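Long-range contacts in adenylate cyclase (Hippeastrum hybrid cultivar, PDB 6YP4), which hydrolyses triphosphates as its dominant activity although it was named an adenylyl cyclase, and here holds a non-hydrolysable GTP analogue with magnesium ions: residues N135-Y140 with E149-E154; C62-K67 with S108-R113; E2-L7 with E164-E169; Q16-A21 with G179-K184. One frame throughout, in Å; residues are numbered along the deposited sequence. Where two conformers were deposited one is given.

Interaction 1 (N135-Y140 with E149-E154). With GCP (phosphomethylphosphonic acid guanylate ester), chain B.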
# COMPACT_ATOMS: atom_id res chain seq x y z
N ASN A 135 -8.02 0.07 15.46
CA ASN A 135 -7.45 -1.15 14.90
C ASN A 135 -5.94 -0.98 14.73
O ASN A 135 -5.49 0.06 14.24
CB ASN A 135 -8.11 -1.51 13.56
CG ASN A 135 -7.56 -2.80 12.94
OD1 ASN A 135 -7.87 -3.91 13.39
ND2 ASN A 135 -6.79 -2.66 11.85
N VAL A 136 -5.19 -1.98 15.18
CA VAL A 136 -3.75 -2.06 14.95
C VAL A 136 -3.51 -3.01 13.79
O VAL A 136 -3.92 -4.18 13.84
CB VAL A 136 -3.00 -2.54 16.21
CG1 VAL A 136 -1.49 -2.61 15.92
CG2 VAL A 136 -3.26 -1.59 17.36
N ARG A 137 -2.84 -2.53 12.75
CA ARG A 137 -2.64 -3.32 11.53
C ARG A 137 -1.15 -3.46 11.28
O ARG A 137 -0.44 -2.46 11.12
CB ARG A 137 -3.33 -2.67 10.32
CG ARG A 137 -2.88 -3.24 8.97
CD ARG A 137 -3.86 -2.85 7.88
NE ARG A 137 -5.21 -3.36 8.14
CZ ARG A 137 -6.30 -2.99 7.45
NH1 ARG A 137 -6.20 -2.11 6.47
NH2 ARG A 137 -7.48 -3.50 7.74
N ALA A 138 -0.69 -4.71 11.22
CA ALA A 138 0.68 -5.07 10.88
C ALA A 138 0.67 -5.62 9.46
O ALA A 138 -0.14 -6.50 9.14
CB ALA A 138 1.22 -6.12 11.87
N VAL A 139 1.54 -5.08 8.60
CA VAL A 139 1.54 -5.37 7.17
C VAL A 139 2.79 -6.17 6.83
O VAL A 139 3.88 -5.85 7.30
CB VAL A 139 1.49 -4.09 6.31
CG1 VAL A 139 1.30 -4.42 4.82
CG2 VAL A 139 0.40 -3.16 6.80
N TYR A 140 2.62 -7.17 5.96
CA TYR A 140 3.68 -8.10 5.57
C TYR A 140 3.67 -8.27 4.06
O TYR A 140 2.60 -8.39 3.45
CB TYR A 140 3.49 -9.48 6.25
CG TYR A 140 3.38 -9.38 7.76
CD1 TYR A 140 2.16 -9.15 8.39
CD2 TYR A 140 4.53 -9.46 8.54
CE1 TYR A 140 2.09 -9.03 9.76
CE2 TYR A 140 4.47 -9.33 9.91
CZ TYR A 140 3.25 -9.13 10.51
OH TYR A 140 3.21 -8.99 11.87
N GLU A 149 -2.27 -8.58 5.85
CA GLU A 149 -2.62 -7.59 6.87
C GLU A 149 -3.18 -8.32 8.07
O GLU A 149 -4.22 -8.98 7.96
CB GLU A 149 -3.64 -6.58 6.35
CG GLU A 149 -3.07 -5.55 5.39
CD GLU A 149 -4.07 -5.16 4.33
OE1 GLU A 149 -4.35 -6.00 3.45
OE2 GLU A 149 -4.60 -4.03 4.38
N LEU A 150 -2.48 -8.23 9.20
CA LEU A 150 -2.86 -8.89 10.45
C LEU A 150 -3.41 -7.82 11.38
O LEU A 150 -2.69 -6.89 11.76
CB LEU A 150 -1.65 -9.59 11.05
CG LEU A 150 -1.82 -10.42 12.32
CD1 LEU A 150 -2.66 -11.67 12.04
CD2 LEU A 150 -0.47 -10.81 12.91
N ASP A 151 -4.68 -7.94 11.75
CA ASP A 151 -5.40 -6.88 12.43
C ASP A 151 -5.70 -7.26 13.87
O ASP A 151 -6.02 -8.42 14.17
CB ASP A 151 -6.72 -6.55 11.72
CG ASP A 151 -6.53 -5.78 10.42
OD1 ASP A 151 -5.54 -4.99 10.29
OD2 ASP A 151 -7.40 -5.94 9.54
N GLU A 152 -5.61 -6.29 14.76
CA GLU A 152 -6.07 -6.42 16.14
C GLU A 152 -7.09 -5.31 16.34
O GLU A 152 -6.72 -4.13 16.43
CB GLU A 152 -4.90 -6.31 17.12
CG GLU A 152 -5.30 -6.44 18.59
CD GLU A 152 -4.11 -6.42 19.53
OE1 GLU A 152 -2.96 -6.42 19.03
OE2 GLU A 152 -4.32 -6.39 20.76
N THR A 153 -8.37 -5.69 16.41
CA THR A 153 -9.49 -4.77 16.29
C THR A 153 -10.16 -4.62 17.64
O THR A 153 -10.74 -5.59 18.16
CB THR A 153 -10.48 -5.25 15.23
OG1 THR A 153 -9.79 -5.45 13.99
CG2 THR A 153 -11.57 -4.23 15.05
N GLU A 154 -10.09 -3.43 18.21
CA GLU A 154 -10.63 -3.14 19.53
C GLU A 154 -11.94 -2.41 19.31
O GLU A 154 -11.95 -1.23 18.95
CB GLU A 154 -9.66 -2.33 20.38
CG GLU A 154 -8.22 -2.81 20.31
CD GLU A 154 -7.83 -3.75 21.44
OE1 GLU A 154 -8.74 -4.20 22.19
OE2 GLU A 154 -6.62 -4.06 21.58
PG GCP B . -11.21 -4.68 6.17
O1G GCP B . -11.30 -6.17 6.34
O2G GCP B . -10.69 -4.04 7.43
O3G GCP B . -12.57 -4.13 5.82
C3B GCP B . -10.05 -4.34 4.80
PB GCP B . -9.99 -2.51 4.52
O1B GCP B . -11.34 -1.87 4.65
O2B GCP B . -8.97 -1.87 5.43
O3A GCP B . -9.48 -2.34 2.97
PA GCP B . -8.98 -0.86 2.45
O1A GCP B . -9.57 -0.67 1.06
O2A GCP B . -9.55 0.18 3.39
O5' GCP B . -7.30 -0.77 2.46
C5' GCP B . -6.56 -1.97 2.64
C4' GCP B . -6.73 -2.96 1.41
O4' GCP B . -6.60 -2.26 0.02
C3' GCP B . -5.79 -3.83 1.44
O3' GCP B . -6.33 -5.14 1.13
C2' GCP B . -4.62 -3.33 0.35
O2' GCP B . -4.03 -4.46 -0.41
C1' GCP B . -5.11 -2.44 -0.42
N9 GCP B . -4.34 -1.14 -0.26
C8 GCP B . -4.79 -0.19 0.57
N7 GCP B . -3.94 0.85 0.54
C5 GCP B . -2.95 0.54 -0.32
C6 GCP B . -1.82 1.24 -0.73
O6 GCP B . -1.60 2.33 -0.30
N1 GCP B . -0.98 0.69 -1.61
C2 GCP B . -1.23 -0.55 -2.10
N2 GCP B . -0.24 -1.05 -3.05
N3 GCP B . -2.34 -1.24 -1.70
C4 GCP B . -3.20 -0.69 -0.80
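Asn135 reaches across to Asp151 and Thr153 with the two ends of its amide. With CG anti to the backbone N (chi1 -179°), the amide lies over the neighbouring strand: OD1 accepts from Thr153 OG1 at 2.5 Å, while Asn135 ND2 donates to Asp151 OD1 at 3.1 Å, meeting that oxygen from above the carboxylate plane. Val136 pairs with Glu152 through two backbone hydrogen bonds, the one from Val136 N to Glu152 O measuring 2.9 Å. Arg137 grips Asp151 side-on, NE to OD1 at 2.7 Å and NH2 to OD2 at 3.0 Å, with guanidinium and carboxylate nearly coplanar. Glu149 OE2 sits over one guanidinium face, 3.3 Å from Arg137 NH1, a purely electrostatic salt bridge. The strands form an antiparallel hairpin in the wall of the CYTH triphosphate tunnel, and from this wall Arg137 NH1 donates to O2B of the GTP analogue at 3.0 Å. With an alanine in place of Arg137, O2B would probably lose this donor and Glu149 its salt-bridge partner, although Lys195 would still pair with Asp151. Ala138 and Leu150 form a hydrogen-bonded pair whose side chains lie on the opposite face, while Val139 CG2 returns to the Arg137 face and lies alongside Glu149 CG. Tyr140 meets Leu150 at the ring edge, CE1 lying 4.0 Å from CB, beneath helix 12-22.

Interaction 2 (C62-K67 with S108-R113). With GCP (phosphomethylphosphonic acid guanylate ester), chain B.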
# COMPACT_ATOMS: atom_id res chain seq x y z
N CYS A 62 -5.13 10.47 6.55
CA CYS A 62 -6.59 10.36 6.59
C CYS A 62 -7.10 9.81 5.27
O CYS A 62 -6.69 10.28 4.20
CB CYS A 62 -7.25 11.72 6.88
SG CYS A 62 -9.07 11.65 7.19
N VAL A 63 -8.01 8.84 5.33
CA VAL A 63 -8.56 8.20 4.13
C VAL A 63 -10.08 8.20 4.21
O VAL A 63 -10.66 7.73 5.20
CB VAL A 63 -8.02 6.77 3.94
CG1 VAL A 63 -8.63 6.14 2.67
CG2 VAL A 63 -6.47 6.75 3.87
N LEU A 64 -10.73 8.69 3.15
CA LEU A 64 -12.19 8.68 3.03
C LEU A 64 -12.61 7.55 2.10
O LEU A 64 -11.98 7.34 1.06
CB LEU A 64 -12.70 10.03 2.50
CG LEU A 64 -14.16 10.22 2.11
CD1 LEU A 64 -15.02 10.30 3.38
CD2 LEU A 64 -14.30 11.50 1.30
N SER A 65 -13.67 6.82 2.47
CA SER A 65 -14.08 5.71 1.62
C SER A 65 -15.59 5.49 1.64
O SER A 65 -16.24 5.65 2.68
CB SER A 65 -13.40 4.40 2.03
OG SER A 65 -13.69 4.04 3.36
N LEU A 66 -16.12 5.10 0.49
CA LEU A 66 -17.49 4.61 0.39
C LEU A 66 -17.42 3.15 -0.04
O LEU A 66 -16.80 2.83 -1.06
CB LEU A 66 -18.31 5.44 -0.59
CG LEU A 66 -19.75 4.98 -0.84
CD1 LEU A 66 -20.58 5.13 0.44
CD2 LEU A 66 -20.36 5.80 -1.95
N LYS A 67 -18.01 2.26 0.75
CA LYS A 67 -18.03 0.83 0.43
C LYS A 67 -19.47 0.35 0.34
O LYS A 67 -20.28 0.63 1.22
CB LYS A 67 -17.29 0.02 1.49
CG LYS A 67 -15.79 0.10 1.40
CD LYS A 67 -15.20 -0.37 2.71
CE LYS A 67 -13.84 -1.00 2.51
NZ LYS A 67 -13.84 -2.36 3.11
N SER A 108 -14.83 16.36 -3.25
CA SER A 108 -14.43 14.96 -3.23
C SER A 108 -15.22 14.14 -4.24
O SER A 108 -16.46 14.22 -4.30
CB SER A 108 -14.61 14.37 -1.83
OG SER A 108 -14.53 12.95 -1.89
N ARG A 109 -14.51 13.33 -5.01
CA ARG A 109 -15.13 12.29 -5.82
C ARG A 109 -16.03 11.40 -4.97
O ARG A 109 -17.11 10.98 -5.41
CB ARG A 109 -14.04 11.47 -6.49
CG ARG A 109 -14.51 10.25 -7.23
CD ARG A 109 -13.32 9.49 -7.83
NE ARG A 109 -12.75 8.50 -6.91
CZ ARG A 109 -11.53 8.56 -6.39
NH1 ARG A 109 -11.11 7.60 -5.57
NH2 ARG A 109 -10.71 9.56 -6.69
N ILE A 110 -15.62 11.11 -3.74
CA ILE A 110 -16.36 10.18 -2.88
C ILE A 110 -17.65 10.82 -2.41
O ILE A 110 -18.73 10.22 -2.47
CB ILE A 110 -15.49 9.74 -1.68
CG1 ILE A 110 -14.05 9.47 -2.11
CG2 ILE A 110 -16.11 8.50 -1.02
CD1 ILE A 110 -13.89 8.31 -3.04
N TRP A 111 -17.57 12.05 -1.90
CA TRP A 111 -18.79 12.75 -1.54
C TRP A 111 -19.71 12.90 -2.76
O TRP A 111 -20.93 12.73 -2.65
CB TRP A 111 -18.48 14.12 -0.94
CG TRP A 111 -19.71 14.89 -0.63
CD1 TRP A 111 -20.13 16.05 -1.22
CD2 TRP A 111 -20.69 14.54 0.34
NE1 TRP A 111 -21.33 16.44 -0.66
CE2 TRP A 111 -21.70 15.52 0.30
CE3 TRP A 111 -20.83 13.48 1.24
CZ2 TRP A 111 -22.82 15.49 1.13
CZ3 TRP A 111 -21.94 13.45 2.07
CH2 TRP A 111 -22.92 14.44 2.01
N ARG A 112 -19.13 13.20 -3.93
CA ARG A 112 -19.94 13.28 -5.14
C ARG A 112 -20.69 11.97 -5.38
O ARG A 112 -21.86 11.98 -5.77
CB ARG A 112 -19.06 13.65 -6.34
CG ARG A 112 -19.78 14.27 -7.54
CD ARG A 112 -20.87 15.27 -7.12
NE ARG A 112 -20.37 16.30 -6.23
CZ ARG A 112 -21.15 17.07 -5.48
NH1 ARG A 112 -20.62 18.00 -4.68
NH2 ARG A 112 -22.47 16.92 -5.51
N ARG A 113 -20.04 10.83 -5.12
CA ARG A 113 -20.69 9.54 -5.35
C ARG A 113 -21.80 9.29 -4.34
O ARG A 113 -22.85 8.72 -4.69
CB ARG A 113 -19.67 8.41 -5.32
CG ARG A 113 -20.23 7.06 -5.78
CD ARG A 113 -19.19 5.94 -5.72
NE ARG A 113 -18.03 6.20 -6.58
CZ ARG A 113 -17.70 5.46 -7.63
NH1 ARG A 113 -18.44 4.41 -7.97
NH2 ARG A 113 -16.63 5.77 -8.35
PG GCP B . -11.21 -4.68 6.17
O1G GCP B . -11.30 -6.17 6.34
O2G GCP B . -10.69 -4.04 7.43
O3G GCP B . -12.57 -4.13 5.82
C3B GCP B . -10.05 -4.34 4.80
PB GCP B . -9.99 -2.51 4.52
O1B GCP B . -11.34 -1.87 4.65
O2B GCP B . -8.97 -1.87 5.43
O3A GCP B . -9.48 -2.34 2.97
PA GCP B . -8.98 -0.86 2.45
O1A GCP B . -9.57 -0.67 1.06
O2A GCP B . -9.55 0.18 3.39
O5' GCP B . -7.30 -0.77 2.46
C5' GCP B . -6.56 -1.97 2.64
C4' GCP B . -6.73 -2.96 1.41
O4' GCP B . -6.60 -2.26 0.02
C3' GCP B . -5.79 -3.83 1.44
O3' GCP B . -6.33 -5.14 1.13
C2' GCP B . -4.62 -3.33 0.35
O2' GCP B . -4.03 -4.46 -0.41
C1' GCP B . -5.11 -2.44 -0.42
N9 GCP B . -4.34 -1.14 -0.26
C8 GCP B . -4.79 -0.19 0.57
N7 GCP B . -3.94 0.85 0.54
C5 GCP B . -2.95 0.54 -0.32
C6 GCP B . -1.82 1.24 -0.73
O6 GCP B . -1.60 2.33 -0.30
N1 GCP B . -0.98 0.69 -1.61
C2 GCP B . -1.23 -0.55 -2.10
N2 GCP B . -0.24 -1.05 -3.05
N3 GCP B . -2.34 -1.24 -1.70
C4 GCP B . -3.20 -0.69 -0.80
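Leu64 and Leu66, two residues apart on one face of strand 62-67, take up Ile110 of helix 109-113 in a purely apolar contact. A chi1 of 172° swings Leu64 CG away from its own N and out toward Ser108 and Ile110. Leu64 runs past Ile110 in the opposite direction, its CD2 methyl 3.7 Å from Ile110 CB. CG2 of Ile110 lies against the next step of the strand, 3.8 Å from Leu66 CB and slightly nearer the Leu66 backbone N. Further along, Leu66 CD2 rests on the aliphatic part of Arg113, 3.9 Å from CD; the guanidinium beyond the bend of that chain is paired with Asp82 on strand 76-86. The helix thus packs on the outside of the sheet that forms the CYTH tunnel, its axis 8.4 Å from that of the strand and inclined by 28°. On the inner face, Ser65 points away from the helix, on the side where Glu83 and a bound magnesium ion lie, and Lys67 NZ donates to O1B of the GTP analogue at 3.0 Å. The helix start is capped by Ser108. Its OG accepts from Trp111 N at 3.2 Å, with a second, weak bond from Ile110 N, and OG also touches Leu64 CD2 at 3.5 Å. Replacing Leu64 by alanine would probably open a gap beneath Ile110 CB and strip the methyl contact from the capping hydroxyl.

Interaction 3 (E2-L7 with E164-E169). With GCP (phosphomethylphosphonic acid guanylate ester), chain B.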
# COMPACT_ATOMS: atom_id res chain seq x y z
N GLU A 2 -13.31 -5.11 -5.32
CA GLU A 2 -12.21 -5.40 -4.41
C GLU A 2 -12.39 -6.80 -3.85
O GLU A 2 -13.44 -7.12 -3.27
CB GLU A 2 -12.18 -4.36 -3.28
CG GLU A 2 -10.98 -4.46 -2.37
CD GLU A 2 -9.80 -3.64 -2.86
OE1 GLU A 2 -9.77 -3.30 -4.06
OE2 GLU A 2 -8.91 -3.32 -2.05
N ILE A 3 -11.37 -7.65 -4.02
CA ILE A 3 -11.42 -9.05 -3.60
C ILE A 3 -10.36 -9.28 -2.53
O ILE A 3 -9.17 -9.00 -2.75
CB ILE A 3 -11.21 -10.00 -4.79
CG1 ILE A 3 -12.28 -9.75 -5.85
CG2 ILE A 3 -11.24 -11.44 -4.31
CD1 ILE A 3 -12.46 -10.88 -6.84
N GLU A 4 -10.78 -9.82 -1.38
CA GLU A 4 -9.87 -10.12 -0.28
C GLU A 4 -10.21 -11.48 0.31
O GLU A 4 -11.36 -11.92 0.32
CB GLU A 4 -9.91 -9.05 0.83
CG GLU A 4 -8.82 -7.98 0.69
CD GLU A 4 -8.49 -7.25 1.98
OE1 GLU A 4 -9.34 -6.47 2.46
OE2 GLU A 4 -7.37 -7.44 2.51
N ILE A 5 -9.17 -12.14 0.79
CA ILE A 5 -9.31 -13.31 1.65
C ILE A 5 -9.40 -12.79 3.08
O ILE A 5 -8.69 -11.84 3.43
CB ILE A 5 -8.12 -14.28 1.46
CG1 ILE A 5 -7.95 -14.65 -0.02
CG2 ILE A 5 -8.27 -15.51 2.33
CD1 ILE A 5 -9.16 -15.25 -0.62
N LYS A 6 -10.28 -13.36 3.90
CA LYS A 6 -10.46 -12.87 5.26
C LYS A 6 -10.64 -14.05 6.21
O LYS A 6 -11.66 -14.74 6.16
CB LYS A 6 -11.65 -11.91 5.36
CG LYS A 6 -11.42 -10.58 4.63
CD LYS A 6 -12.54 -9.59 4.90
CE LYS A 6 -12.28 -8.26 4.22
NZ LYS A 6 -13.37 -7.29 4.51
N LEU A 7 -9.64 -14.28 7.06
CA LEU A 7 -9.64 -15.37 8.04
C LEU A 7 -9.61 -14.78 9.44
O LEU A 7 -8.94 -13.78 9.69
CB LEU A 7 -8.44 -16.28 7.84
CG LEU A 7 -8.10 -16.68 6.40
CD1 LEU A 7 -6.75 -17.37 6.37
CD2 LEU A 7 -9.18 -17.59 5.82
N GLU A 164 -5.81 -10.93 6.47
CA GLU A 164 -6.47 -10.67 5.21
C GLU A 164 -5.44 -10.47 4.11
O GLU A 164 -4.31 -10.08 4.38
CB GLU A 164 -7.38 -9.45 5.29
CG GLU A 164 -8.37 -9.55 6.45
CD GLU A 164 -9.14 -8.28 6.67
OE1 GLU A 164 -8.89 -7.29 5.94
OE2 GLU A 164 -9.98 -8.27 7.59
N CYS A 165 -5.87 -10.73 2.87
CA CYS A 165 -5.00 -10.66 1.70
C CYS A 165 -5.81 -10.25 0.47
O CYS A 165 -6.71 -10.99 0.04
CB CYS A 165 -4.31 -12.00 1.45
SG CYS A 165 -3.12 -11.93 0.10
N GLU A 166 -5.48 -9.10 -0.11
CA GLU A 166 -6.10 -8.65 -1.36
C GLU A 166 -5.42 -9.34 -2.53
O GLU A 166 -4.19 -9.37 -2.62
CB GLU A 166 -5.99 -7.13 -1.49
CG GLU A 166 -7.21 -6.44 -2.12
CD GLU A 166 -7.17 -6.42 -3.64
OE1 GLU A 166 -6.07 -6.61 -4.20
OE2 GLU A 166 -8.24 -6.20 -4.27
N THR A 167 -6.21 -9.88 -3.45
CA THR A 167 -5.64 -10.67 -4.53
C THR A 167 -6.60 -10.67 -5.71
O THR A 167 -7.80 -10.43 -5.57
CB THR A 167 -5.35 -12.09 -4.06
OG1 THR A 167 -4.82 -12.87 -5.14
CG2 THR A 167 -6.64 -12.74 -3.53
N THR A 168 -6.04 -10.94 -6.89
CA THR A 168 -6.84 -11.19 -8.07
C THR A 168 -7.08 -12.68 -8.29
O THR A 168 -7.83 -13.04 -9.20
CB THR A 168 -6.17 -10.60 -9.32
OG1 THR A 168 -4.97 -11.31 -9.62
CG2 THR A 168 -5.85 -9.15 -9.11
N GLU A 169 -6.47 -13.54 -7.47
CA GLU A 169 -6.62 -14.99 -7.57
C GLU A 169 -7.13 -15.56 -6.24
O GLU A 169 -6.40 -16.28 -5.55
CB GLU A 169 -5.31 -15.68 -7.94
CG GLU A 169 -4.52 -15.04 -9.08
CD GLU A 169 -3.27 -15.84 -9.43
OE1 GLU A 169 -3.40 -17.05 -9.73
OE2 GLU A 169 -2.17 -15.28 -9.36
PG GCP B . -11.21 -4.68 6.17
O1G GCP B . -11.30 -6.17 6.34
O2G GCP B . -10.69 -4.04 7.43
O3G GCP B . -12.57 -4.13 5.82
C3B GCP B . -10.05 -4.34 4.80
PB GCP B . -9.99 -2.51 4.52
O1B GCP B . -11.34 -1.87 4.65
O2B GCP B . -8.97 -1.87 5.43
O3A GCP B . -9.48 -2.34 2.97
PA GCP B . -8.98 -0.86 2.45
O1A GCP B . -9.57 -0.67 1.06
O2A GCP B . -9.55 0.18 3.39
O5' GCP B . -7.30 -0.77 2.46
C5' GCP B . -6.56 -1.97 2.64
C4' GCP B . -6.73 -2.96 1.41
O4' GCP B . -6.60 -2.26 0.02
C3' GCP B . -5.79 -3.83 1.44
O3' GCP B . -6.33 -5.14 1.13
C2' GCP B . -4.62 -3.33 0.35
O2' GCP B . -4.03 -4.46 -0.41
C1' GCP B . -5.11 -2.44 -0.42
N9 GCP B . -4.34 -1.14 -0.26
C8 GCP B . -4.79 -0.19 0.57
N7 GCP B . -3.94 0.85 0.54
C5 GCP B . -2.95 0.54 -0.32
C6 GCP B . -1.82 1.24 -0.73
O6 GCP B . -1.60 2.33 -0.30
N1 GCP B . -0.98 0.69 -1.61
C2 GCP B . -1.23 -0.55 -2.10
N2 GCP B . -0.24 -1.05 -3.05
N3 GCP B . -2.34 -1.24 -1.70
C4 GCP B . -3.20 -0.69 -0.80
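The acidic wall of the CYTH triphosphate tunnel is built here by two antiparallel strands, 2-7 and 164-166, the former carrying the Glu-x-Glu-x-Lys signature of the family. Ile5 and Cys165 are the hydrogen-bonded pair that joins the strands, Ile5 N donating to Cys165 O at 2.8 Å and Cys165 N returning a bond to Ile5 O. Just past the end of strand 164-166, Thr167 N donates to Ile3 O at 3.2 Å. On the face turned away from the ligand, Ile5 and Cys165 meet through their CB atoms.

Glu4, Lys6, Glu164 and Glu166 share the tunnel face. The methylene chain of Lys6, fully extended beyond CG, crosses Glu164 obliquely with CG 3.7 Å from Glu164 CG, and carries NZ to a weak bond with O1G of the GTP analogue. Glu164 OE1 lies 2.7 Å from the same O1G. The carboxylates of Glu4 and Glu164 are turned 81° apart, with Glu4 OE1 3.6 Å from Glu164 OE1, while Glu4 CG packs on Glu166 CG. At the strand's start Glu2 crosses Glu166 at about a right angle, Glu2 OE1 standing 3.3 Å from Glu166 OE2.

The crowded carboxylates would probably repel one another more strongly were they not offset by the bound magnesium near Glu2, by Lys6 and by Lys195, which pairs with Glu164.

Interaction 4 (Q16-A21 with G179-K184)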
# COMPACT_ATOMS: atom_id res chain seq x y z
N GLN A 16 -0.44 -13.85 18.54
CA GLN A 16 0.97 -13.81 18.90
C GLN A 16 1.80 -14.75 18.03
O GLN A 16 2.79 -14.34 17.42
CB GLN A 16 1.13 -14.16 20.38
CG GLN A 16 2.58 -14.35 20.84
CD GLN A 16 3.34 -13.03 20.92
OE1 GLN A 16 2.84 -12.04 21.45
NE2 GLN A 16 4.56 -13.03 20.40
N LEU A 17 1.41 -16.03 17.97
CA LEU A 17 2.26 -17.00 17.27
C LEU A 17 2.26 -16.74 15.75
O LEU A 17 3.30 -16.88 15.10
CB LEU A 17 1.82 -18.42 17.60
CG LEU A 17 2.11 -18.89 19.03
CD1 LEU A 17 1.53 -20.27 19.30
CD2 LEU A 17 3.58 -18.88 19.35
N LEU A 18 1.14 -16.30 15.17
CA LEU A 18 1.18 -15.93 13.75
C LEU A 18 2.06 -14.70 13.52
O LEU A 18 2.80 -14.62 12.52
CB LEU A 18 -0.23 -15.69 13.22
CG LEU A 18 -0.36 -15.30 11.74
CD1 LEU A 18 0.38 -16.26 10.86
CD2 LEU A 18 -1.82 -15.26 11.35
N SER A 19 1.97 -13.72 14.43
CA SER A 19 2.80 -12.53 14.34
C SER A 19 4.28 -12.89 14.30
O SER A 19 5.04 -12.38 13.47
CB SER A 19 2.47 -11.60 15.51
OG SER A 19 3.29 -10.43 15.53
N ASP A 20 4.70 -13.82 15.18
CA ASP A 20 6.07 -14.31 15.20
C ASP A 20 6.41 -15.05 13.92
O ASP A 20 7.53 -14.92 13.40
CB ASP A 20 6.30 -15.25 16.39
CG ASP A 20 6.18 -14.55 17.72
OD1 ASP A 20 6.45 -13.33 17.77
OD2 ASP A 20 5.82 -15.22 18.72
N ALA A 21 5.48 -15.87 13.41
CA ALA A 21 5.75 -16.63 12.19
C ALA A 21 5.97 -15.73 10.98
O ALA A 21 6.74 -16.09 10.09
CB ALA A 21 4.60 -17.60 11.90
N GLY A 179 -2.84 -23.18 3.77
CA GLY A 179 -1.74 -24.13 3.90
C GLY A 179 -0.64 -23.65 4.83
O GLY A 179 -0.05 -24.45 5.56
N PHE A 180 -0.36 -22.35 4.83
CA PHE A 180 0.68 -21.80 5.71
C PHE A 180 0.21 -21.79 7.16
O PHE A 180 0.98 -22.09 8.08
CB PHE A 180 1.05 -20.39 5.24
CG PHE A 180 1.99 -19.63 6.16
CD1 PHE A 180 3.37 -19.72 6.00
CD2 PHE A 180 1.49 -18.76 7.13
CE1 PHE A 180 4.24 -18.99 6.82
CE2 PHE A 180 2.35 -18.02 7.95
CZ PHE A 180 3.73 -18.13 7.79
N LEU A 181 -1.05 -21.44 7.40
CA LEU A 181 -1.55 -21.43 8.77
C LEU A 181 -1.57 -22.85 9.35
O LEU A 181 -1.26 -23.04 10.53
CB LEU A 181 -2.94 -20.79 8.84
CG LEU A 181 -3.05 -19.28 8.62
CD1 LEU A 181 -4.41 -18.77 9.01
CD2 LEU A 181 -1.99 -18.56 9.40
N LYS A 182 -1.90 -23.85 8.53
CA LYS A 182 -1.87 -25.23 9.01
C LYS A 182 -0.46 -25.65 9.37
O LYS A 182 -0.22 -26.18 10.46
CB LYS A 182 -2.46 -26.18 7.96
CG LYS A 182 -3.87 -25.82 7.51
CD LYS A 182 -4.61 -27.00 6.91
CE LYS A 182 -6.07 -26.65 6.64
NZ LYS A 182 -6.29 -26.07 5.29
N GLU A 183 0.49 -25.41 8.47
CA GLU A 183 1.86 -25.85 8.70
C GLU A 183 2.48 -25.15 9.91
O GLU A 183 3.31 -25.75 10.61
CB GLU A 183 2.68 -25.60 7.44
CG GLU A 183 4.15 -25.93 7.55
CD GLU A 183 4.97 -25.20 6.51
OE1 GLU A 183 5.86 -24.41 6.90
OE2 GLU A 183 4.71 -25.40 5.30
N LYS A 184 2.08 -23.91 10.20
CA LYS A 184 2.54 -23.22 11.40
C LYS A 184 1.67 -23.49 12.64
O LYS A 184 2.00 -22.99 13.72
CB LYS A 184 2.62 -21.72 11.15
CG LYS A 184 3.61 -21.32 10.05
CD LYS A 184 5.06 -21.66 10.41
CE LYS A 184 6.01 -21.19 9.30
NZ LYS A 184 7.28 -21.97 9.24
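The ring of Phe180 meets Leu18 at its edge, in the plane of the ring, where Leu18 CD1 lies 3.9 Å from Phe180 CE2. Over one face sits CG of Lys184, one helical turn further on, 3.9 Å above the plane and displaced toward the rim. Ala21 CB approaches obliquely, 4.2 Å from Phe180 CZ, and also comes 4.3 Å from Lys184 CG, so that this methyl touches both the ring and the lysine chain that covers it. Outside the two helices, Trp142 makes an edge-to-face contact with Phe180.

The other half of the contact is leucine against leucine. Leu18 and Leu181 cross at about a right angle, and CD2 of Leu181 touches both methyls of Leu18, at 3.6 Å from CD1 and 3.8 Å from CD2. Leu18 has CG anti to its backbone N (chi1 -179°), which extends its branched end from the flank of helix 16-21 into the angle between Phe180 and Leu181. Ile186, from the loop after the second helix, also packs on both leucines, and Leu7 and Leu9 of strand 2-9 lie against Leu181 and Leu18 respectively.

The axes of helices 16-21 and 179-183 are 11.5 Å apart at their closest and inclined by 109°, consistent with a contact of only a few side chains. No hydrogen bond or salt bridge spans the two segments, and contact between them rests on a small set of apolar contacts. With no directional bond across it, the pairing of the helices probably depends on the shape and burial of Leu18 and Leu181.

In the fold
Interactions 1, 2 and 3 all reach the same bound GTP analogue through one curled antiparallel sheet, whereas interaction 4 lies away from the annotated sites. Interactions 1 and 3, with centres about 15 Å apart, join where strands 147-155 and 158-166 run side by side: Glu149 O is 2.9 Å from Glu164 N, a probable hydrogen bond. Interaction 2 contributes from across the chain's centre, about 23 Å from interaction 1 between centres. Interaction 4 backs onto interactions 1 and 3 through apolar contacts, Leu18 CD2 lying 3.8 Å from Leu150 CD1 and Leu181 CD1 3.8 Å from Leu7 CD1; its centre is about 35 Å from that of interaction 2.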